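Local coordinates for uncharacterized protein (Parabacteroides merdae, PDB 4R7F), which is of unknown function but carries three immunoglobulin-like beta-sandwich domains and a region related to the first domain of type 9 secretion system plug proteins, at residues Gln178-Arg190 with Asn372-Gly384. Sequence-based numbering, arbitrary orientation.
Sequences QTDLKIFVYQDNR and NEYSIYVYYRPMG
Two antiparallel strands of an immunoglobulin-like beta-sandwich, 181-187 and 373-380, pair over seven bridges with 181 residues of chain between the segments. Lys182, Phe184 and Tyr186 each exchange two backbone hydrogen bonds with Tyr379, Tyr377 and Ser375 respectively. Beyond these pairs, Arg381 N reaches Asp180 O at 2.7 Å, and at the other end Asp188 N bonds to Glu373 O. Asp188 also turns its carboxylate back, OD1 accepting Glu373 N at 2.9 Å in a nearly straight bond, which closes the ladder beside the type I' turn Gln187-Arg190.

On one face the aromatic rings meet in two pairs across the strands. Tyr186 presents its CD2-CE2 edge to the face of Tyr377 in an offset edge-to-face pair, planes at 88° and CD2 3.6 Å from Tyr377 CE1. Phe184 CD1 lies 4.0 Å from Tyr379 CE2, the two side chains crossing at about a right angle. A water bridges the hydroxyls of Tyr186 and Tyr379.

The middle of the opposite face is aliphatic: Ile183 lies alongside Ile376 and Val378, and Val185 CG2 alongside Ile376 CG1. On this face too Gln187, with CG anti to the backbone N (chi1 -176°) and its chain extended, runs along the ring of Tyr374, CG 3.6 Å from CE2. Its NE2 donates to Tyr374 OH at 3.1 Å, a bent bond (138°), and also to Pro219 O, while Asn193 holds OE1. Replacing Tyr374 with alanine is likely to strip the Gln187 methylenes of the ring they lie against and to cost Gln161 this partner.

Strand 373-380 is the middle one of three, flanked by 181-187 and 389-397, and this face packs on strands 160-168 and 207-219 of the facing sheet.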
# COMPACT_ATOMS: atom_id res chain seq x y z
N GLN A 178 16.09 -18.53 -19.17
CA GLN A 178 15.27 -19.70 -18.87
C GLN A 178 16.13 -20.71 -18.07
O GLN A 178 15.62 -21.51 -17.29
CB GLN A 178 14.66 -20.29 -20.16
CG GLN A 178 15.65 -20.67 -21.26
CD GLN A 178 16.01 -19.53 -22.22
OE1 GLN A 178 16.74 -18.60 -21.89
NE2 GLN A 178 15.53 -19.62 -23.44
N THR A 179 17.43 -20.59 -18.23
CA THR A 179 18.41 -21.44 -17.56
C THR A 179 19.07 -20.72 -16.41
O THR A 179 19.31 -21.31 -15.39
CB THR A 179 19.61 -21.78 -18.50
OG1 THR A 179 19.19 -21.83 -19.86
CG2 THR A 179 20.20 -23.09 -18.13
N ASP A 180 19.45 -19.44 -16.59
CA ASP A 180 20.31 -18.74 -15.62
C ASP A 180 19.58 -17.99 -14.50
O ASP A 180 20.23 -17.48 -13.59
CB ASP A 180 21.18 -17.71 -16.32
CG ASP A 180 22.08 -18.31 -17.39
OD1 ASP A 180 22.26 -19.55 -17.46
OD2 ASP A 180 22.58 -17.49 -18.17
N LEU A 181 18.25 -17.87 -14.58
CA LEU A 181 17.46 -17.24 -13.50
C LEU A 181 16.81 -18.32 -12.65
O LEU A 181 16.39 -19.34 -13.17
CB LEU A 181 16.35 -16.36 -14.08
CG LEU A 181 16.82 -15.14 -14.89
CD1 LEU A 181 15.61 -14.30 -15.22
CD2 LEU A 181 17.87 -14.33 -14.14
N LYS A 182 16.75 -18.10 -11.33
CA LYS A 182 15.93 -18.92 -10.46
C LYS A 182 15.01 -17.93 -9.74
O LYS A 182 15.50 -16.99 -9.10
CB LYS A 182 16.80 -19.67 -9.45
CG LYS A 182 17.89 -20.50 -10.10
CD LYS A 182 18.61 -21.33 -9.05
CE LYS A 182 19.75 -22.13 -9.65
NZ LYS A 182 21.06 -21.70 -9.11
N ILE A 183 13.71 -18.18 -9.77
CA ILE A 183 12.71 -17.27 -9.22
C ILE A 183 11.97 -17.93 -8.06
O ILE A 183 11.51 -19.05 -8.18
CB ILE A 183 11.63 -16.94 -10.28
CG1 ILE A 183 12.27 -16.68 -11.67
CG2 ILE A 183 10.72 -15.81 -9.79
CD1 ILE A 183 12.48 -15.25 -12.02
N PHE A 184 11.82 -17.22 -6.95
CA PHE A 184 10.97 -17.68 -5.86
C PHE A 184 9.92 -16.64 -5.60
O PHE A 184 10.23 -15.44 -5.54
CB PHE A 184 11.78 -17.90 -4.58
CG PHE A 184 12.60 -19.15 -4.64
CD1 PHE A 184 13.73 -19.19 -5.39
CD2 PHE A 184 12.17 -20.30 -4.01
CE1 PHE A 184 14.48 -20.36 -5.49
CE2 PHE A 184 12.92 -21.47 -4.09
CZ PHE A 184 14.07 -21.50 -4.83
N VAL A 185 8.69 -17.11 -5.43
CA VAL A 185 7.55 -16.27 -5.10
C VAL A 185 6.91 -16.72 -3.78
O VAL A 185 6.55 -17.87 -3.61
CB VAL A 185 6.54 -16.29 -6.26
CG1 VAL A 185 5.34 -15.44 -5.92
CG2 VAL A 185 7.21 -15.77 -7.53
N TYR A 186 6.77 -15.79 -2.85
CA TYR A 186 6.28 -16.13 -1.53
C TYR A 186 5.03 -15.35 -1.24
O TYR A 186 5.01 -14.14 -1.43
CB TYR A 186 7.34 -15.78 -0.47
CG TYR A 186 8.65 -16.51 -0.63
CD1 TYR A 186 8.84 -17.77 -0.08
CD2 TYR A 186 9.71 -15.94 -1.30
CE1 TYR A 186 10.04 -18.44 -0.20
CE2 TYR A 186 10.92 -16.62 -1.44
CZ TYR A 186 11.08 -17.88 -0.87
OH TYR A 186 12.26 -18.60 -1.01
N GLN A 187 4.01 -16.05 -0.77
CA GLN A 187 2.78 -15.42 -0.33
C GLN A 187 2.88 -15.18 1.16
O GLN A 187 3.24 -16.09 1.91
CB GLN A 187 1.59 -16.33 -0.59
CG GLN A 187 0.22 -15.77 -0.28
CD GLN A 187 -0.89 -16.81 -0.43
OE1 GLN A 187 -0.72 -17.95 -0.08
NE2 GLN A 187 -2.05 -16.40 -0.96
N ASP A 188 2.56 -13.95 1.58
CA ASP A 188 2.55 -13.57 3.01
C ASP A 188 3.75 -14.13 3.78
O ASP A 188 3.61 -14.66 4.89
CB ASP A 188 1.21 -13.95 3.68
CG ASP A 188 0.00 -13.33 2.98
OD1 ASP A 188 0.15 -12.23 2.43
OD2 ASP A 188 -1.09 -13.94 2.94
N ASN A 189 4.94 -14.03 3.17
CA ASN A 189 6.18 -14.47 3.80
C ASN A 189 6.22 -15.94 4.26
O ASN A 189 6.91 -16.26 5.23
CB ASN A 189 6.53 -13.48 4.92
CG ASN A 189 7.17 -12.21 4.35
OD1 ASN A 189 8.28 -12.23 3.83
ND2 ASN A 189 6.44 -11.12 4.40
N ARG A 190 5.47 -16.80 3.57
CA ARG A 190 5.35 -18.21 3.91
C ARG A 190 6.23 -18.97 2.96
O ARG A 190 6.16 -18.77 1.72
CB ARG A 190 3.93 -18.71 3.74
CG ARG A 190 2.99 -18.27 4.86
CD ARG A 190 1.51 -18.52 4.52
NE ARG A 190 1.29 -19.91 4.13
CZ ARG A 190 0.16 -20.35 3.59
NH1 ARG A 190 -0.84 -19.52 3.35
NH2 ARG A 190 0.03 -21.63 3.29
N ASN A 372 -3.44 -9.72 0.20
CA ASN A 372 -2.24 -10.51 0.49
C ASN A 372 -1.06 -9.83 -0.12
O ASN A 372 -1.21 -8.95 -0.97
CB ASN A 372 -2.36 -11.91 -0.11
CG ASN A 372 -3.36 -12.77 0.63
OD1 ASN A 372 -3.30 -12.93 1.86
ND2 ASN A 372 -4.28 -13.30 -0.11
N GLU A 373 0.13 -10.21 0.30
CA GLU A 373 1.34 -9.71 -0.34
C GLU A 373 2.12 -10.87 -0.96
O GLU A 373 2.02 -11.99 -0.49
CB GLU A 373 2.22 -8.97 0.65
CG GLU A 373 2.86 -9.84 1.71
CD GLU A 373 3.46 -9.00 2.81
OE1 GLU A 373 2.68 -8.37 3.55
OE2 GLU A 373 4.68 -8.97 2.92
N TYR A 374 2.88 -10.57 -2.01
CA TYR A 374 3.67 -11.56 -2.70
C TYR A 374 5.02 -10.98 -2.97
O TYR A 374 5.11 -9.92 -3.56
CB TYR A 374 3.02 -11.91 -4.04
CG TYR A 374 1.67 -12.51 -3.86
CD1 TYR A 374 0.55 -11.71 -3.72
CD2 TYR A 374 1.50 -13.86 -3.75
CE1 TYR A 374 -0.71 -12.26 -3.53
CE2 TYR A 374 0.24 -14.42 -3.58
CZ TYR A 374 -0.86 -13.62 -3.45
OH TYR A 374 -2.12 -14.21 -3.20
N SER A 375 6.06 -11.67 -2.54
CA SER A 375 7.42 -11.22 -2.78
C SER A 375 8.05 -12.11 -3.87
O SER A 375 8.01 -13.33 -3.78
CB SER A 375 8.23 -11.26 -1.50
OG SER A 375 7.61 -10.60 -0.40
N ILE A 376 8.62 -11.47 -4.88
CA ILE A 376 9.21 -12.10 -6.06
C ILE A 376 10.70 -11.84 -5.99
O ILE A 376 11.13 -10.69 -5.97
CB ILE A 376 8.64 -11.49 -7.32
CG1 ILE A 376 7.12 -11.66 -7.32
CG2 ILE A 376 9.25 -12.13 -8.57
CD1 ILE A 376 6.44 -10.72 -8.28
N TYR A 377 11.46 -12.92 -5.84
CA TYR A 377 12.90 -12.89 -5.71
C TYR A 377 13.48 -13.48 -6.99
O TYR A 377 13.13 -14.60 -7.36
CB TYR A 377 13.36 -13.79 -4.56
CG TYR A 377 13.06 -13.29 -3.16
CD1 TYR A 377 11.78 -13.29 -2.64
CD2 TYR A 377 14.07 -12.82 -2.36
CE1 TYR A 377 11.52 -12.82 -1.35
CE2 TYR A 377 13.84 -12.37 -1.09
CZ TYR A 377 12.56 -12.38 -0.58
OH TYR A 377 12.36 -11.92 0.70
N VAL A 378 14.39 -12.73 -7.61
CA VAL A 378 14.99 -13.11 -8.84
C VAL A 378 16.49 -13.32 -8.60
O VAL A 378 17.19 -12.37 -8.36
CB VAL A 378 14.79 -12.01 -9.89
CG1 VAL A 378 15.51 -12.38 -11.18
CG2 VAL A 378 13.31 -11.78 -10.15
N TYR A 379 16.95 -14.56 -8.70
CA TYR A 379 18.32 -14.95 -8.49
C TYR A 379 18.97 -15.27 -9.84
O TYR A 379 18.30 -15.74 -10.77
CB TYR A 379 18.38 -16.21 -7.63
CG TYR A 379 17.84 -16.01 -6.26
CD1 TYR A 379 18.65 -15.57 -5.23
CD2 TYR A 379 16.52 -16.21 -5.99
CE1 TYR A 379 18.16 -15.39 -3.95
CE2 TYR A 379 16.01 -15.99 -4.73
CZ TYR A 379 16.82 -15.61 -3.71
OH TYR A 379 16.28 -15.38 -2.45
N TYR A 380 20.27 -15.02 -9.95
CA TYR A 380 20.93 -15.08 -11.25
C TYR A 380 22.16 -15.91 -11.11
O TYR A 380 22.99 -15.62 -10.24
CB TYR A 380 21.35 -13.68 -11.71
CG TYR A 380 22.29 -13.61 -12.91
CD1 TYR A 380 21.92 -14.14 -14.14
CD2 TYR A 380 23.48 -12.88 -12.86
CE1 TYR A 380 22.73 -14.01 -15.27
CE2 TYR A 380 24.32 -12.75 -13.99
CZ TYR A 380 23.93 -13.33 -15.19
OH TYR A 380 24.70 -13.25 -16.34
N ARG A 381 22.27 -16.93 -11.97
CA ARG A 381 23.47 -17.76 -12.01
C ARG A 381 23.85 -18.30 -13.37
O ARG A 381 23.41 -19.38 -13.79
CB ARG A 381 23.34 -18.90 -11.05
CG ARG A 381 24.68 -19.56 -10.85
CD ARG A 381 24.67 -20.32 -9.58
NE ARG A 381 25.80 -21.20 -9.54
CZ ARG A 381 25.96 -22.13 -8.61
NH1 ARG A 381 25.08 -22.25 -7.62
NH2 ARG A 381 27.03 -22.90 -8.66
N PRO A 382 24.71 -17.56 -14.07
CA PRO A 382 25.17 -18.00 -15.40
C PRO A 382 26.18 -19.15 -15.27
O PRO A 382 26.70 -19.35 -14.18
CB PRO A 382 25.86 -16.75 -15.95
CG PRO A 382 26.43 -16.08 -14.73
CD PRO A 382 25.47 -16.40 -13.58
N MSE A 383 26.41 -19.89 -16.35
CA MSE A 383 27.33 -21.04 -16.29
C MSE A 383 28.67 -20.57 -15.76
O MSE A 383 29.15 -19.47 -16.02
CB MSE A 383 27.42 -21.82 -17.61
CG MSE A 383 26.55 -23.09 -17.59
SE MSE A 383 27.21 -24.44 -16.29
CE MSE A 383 29.10 -24.59 -16.87
N GLY A 384 29.27 -21.42 -14.92
CA GLY A 384 30.55 -21.09 -14.31
C GLY A 384 30.54 -20.18 -13.09
O GLY A 384 31.55 -20.09 -12.41
O HOH W 1 20.84 -20.79 -12.62
O HOH W 2 25.32 -18.77 -19.08
O HOH W 3 5.68 -12.38 0.90
O HOH W 4 14.43 -17.81 -2.11
O HOH W 5 9.56 -11.72 1.42